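Local structure of octenoyl-CoA reductase/carboxylase (Streptomyces sp., 4A10) at residues D43-K48 / A396-Q401. The protein probably catalyses the NADPH-dependent reductive carboxylation of 2-octenoyl-CoA, as a homotetrameric member of the crotonyl-CoA carboxylase/reductase family. Sequence-based numbering, arbitrary orientation.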
# COMPACT_ATOMS: atom_id res chain seq x y z
N ASP B 43 -5.60 28.82 35.58
CA ASP B 43 -6.78 28.03 35.15
C ASP B 43 -7.79 28.85 34.33
O ASP B 43 -8.64 29.57 34.89
CB ASP B 43 -7.46 27.31 36.32
CG ASP B 43 -8.71 26.50 35.88
OD1 ASP B 43 -8.81 26.09 34.69
OD2 ASP B 43 -9.59 26.27 36.74
N LYS B 44 -7.68 28.69 33.02
CA LYS B 44 -8.52 29.35 32.04
C LYS B 44 -9.90 28.71 32.01
O LYS B 44 -10.19 27.85 31.17
CB LYS B 44 -7.86 29.27 30.66
CG LYS B 44 -6.48 29.91 30.62
CD LYS B 44 -5.58 29.26 29.57
CE LYS B 44 -4.39 30.16 29.22
NZ LYS B 44 -3.65 30.62 30.42
N ASP B 45 -10.74 29.13 32.95
CA ASP B 45 -12.09 28.57 33.11
C ASP B 45 -12.92 28.91 31.87
O ASP B 45 -13.20 30.07 31.59
CB ASP B 45 -12.74 29.07 34.41
CG ASP B 45 -14.11 28.42 34.71
OD1 ASP B 45 -14.73 27.76 33.84
OD2 ASP B 45 -14.57 28.60 35.86
N VAL B 46 -13.29 27.85 31.15
CA VAL B 46 -13.99 27.93 29.88
C VAL B 46 -15.35 28.66 29.96
O VAL B 46 -15.80 29.29 29.00
CB VAL B 46 -14.08 26.50 29.30
CG1 VAL B 46 -15.50 26.08 28.99
CG2 VAL B 46 -13.15 26.35 28.13
N ARG B 47 -15.97 28.59 31.14
CA ARG B 47 -17.23 29.28 31.43
C ARG B 47 -17.10 30.81 31.50
O ARG B 47 -18.09 31.53 31.43
CB ARG B 47 -17.85 28.74 32.73
CG ARG B 47 -18.10 27.23 32.72
CD ARG B 47 -18.29 26.63 34.12
NE ARG B 47 -17.11 26.82 34.97
CZ ARG B 47 -16.98 26.34 36.20
NH1 ARG B 47 -17.95 25.61 36.75
NH2 ARG B 47 -15.87 26.58 36.89
N LYS B 48 -15.87 31.32 31.63
CA LYS B 48 -15.66 32.77 31.67
C LYS B 48 -15.75 33.42 30.30
O LYS B 48 -16.22 34.56 30.20
CB LYS B 48 -14.33 33.13 32.32
CG LYS B 48 -14.17 32.61 33.74
CD LYS B 48 -13.08 33.36 34.51
CE LYS B 48 -13.07 32.94 35.96
NZ LYS B 48 -14.46 32.81 36.47
N ALA B 396 -21.11 21.97 30.17
CA ALA B 396 -20.69 20.74 29.49
C ALA B 396 -19.25 20.86 28.99
O ALA B 396 -18.47 19.92 29.10
CB ALA B 396 -21.64 20.41 28.33
N CYS B 397 -18.89 22.02 28.45
CA CYS B 397 -17.51 22.33 28.09
C CYS B 397 -16.52 22.24 29.27
O CYS B 397 -15.41 21.72 29.12
CB CYS B 397 -17.43 23.70 27.47
SG CYS B 397 -15.98 23.91 26.44
N ARG B 398 -16.92 22.75 30.43
CA ARG B 398 -16.10 22.70 31.64
C ARG B 398 -15.85 21.28 32.13
O ARG B 398 -14.74 20.92 32.49
CB ARG B 398 -16.74 23.54 32.76
CG ARG B 398 -15.92 23.63 34.04
CD ARG B 398 -14.62 24.39 33.84
NE ARG B 398 -13.91 24.58 35.10
CZ ARG B 398 -12.64 24.97 35.21
NH1 ARG B 398 -11.93 25.22 34.12
NH2 ARG B 398 -12.08 25.10 36.40
N VAL B 399 -16.92 20.49 32.15
CA VAL B 399 -16.85 19.06 32.44
C VAL B 399 -15.82 18.33 31.55
O VAL B 399 -14.98 17.59 32.06
CB VAL B 399 -18.26 18.44 32.37
CG1 VAL B 399 -18.21 16.91 32.20
CG2 VAL B 399 -19.05 18.80 33.63
N VAL B 400 -15.87 18.55 30.23
CA VAL B 400 -14.80 18.03 29.36
C VAL B 400 -13.42 18.66 29.68
O VAL B 400 -12.42 17.94 29.72
CB VAL B 400 -15.12 18.15 27.84
CG1 VAL B 400 -13.93 17.73 26.98
CG2 VAL B 400 -16.32 17.31 27.49
N GLN B 401 -13.38 19.97 29.93
CA GLN B 401 -12.11 20.64 30.24
C GLN B 401 -11.41 20.04 31.49
O GLN B 401 -10.19 19.97 31.55
CB GLN B 401 -12.30 22.16 30.43
CG GLN B 401 -10.97 22.90 30.70
CD GLN B 401 -11.14 24.40 30.93
OE1 GLN B 401 -12.16 24.85 31.45
NE2 GLN B 401 -10.14 25.17 30.55
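A bend at chi2 (66°) in Arg398, whose CG stands opposite its backbone N, turns the guanidinium along helix 393-401 to meet Asp43, while Gln401, extended through chi1 and chi2, pushes its amide at the backbone of Lys44 and Val46. Arg398 takes the Asp43 carboxylate end-on: NH2 to OD2 at 2.8 Å, on the syn lone pair, and NH1 to OD1 at 3.3 Å, the two flat groups nearly coplanar. The carboxylate of Asp45 stacks over one face of the same guanidinium; its OD1, 3.5 Å from Arg398 NE, stands well off the plane and no N-H of Arg398 points at it, so the attraction is purely electrostatic. Asp45 is also the N-cap of the short helix, OD1 accepting from Arg47 N, and is gripped side-on by NE and NH2 of Arg47. The two arginines thus come close, with Arg47 NH2 3.3 Å from Arg398 NE; Asp45, shared by both, and Asp43 at the far end of Arg398 probably offset their like charges. Gln401 NE2 donates to Lys44 O (2.8 Å, nearly straight), and OE1 accepts from Val46 N at 3.2 Å. On the opposite face of that amide, Arg398 NH1 reaches OE1 at 2.7 Å. Beside these polar bonds Val46 CG1 packs against Cys397, 3.4 Å from SG. Gln401 lies near Ser403 and Trp80, which bind NADP(+). The contact joins the turn leading into helix 46-49 to helix 393-401, the helix of a beta-alpha-beta crossover between parallel strands 384-389 and 408-412; helix 76-83 lies against Val46, Cys397 and Gln401.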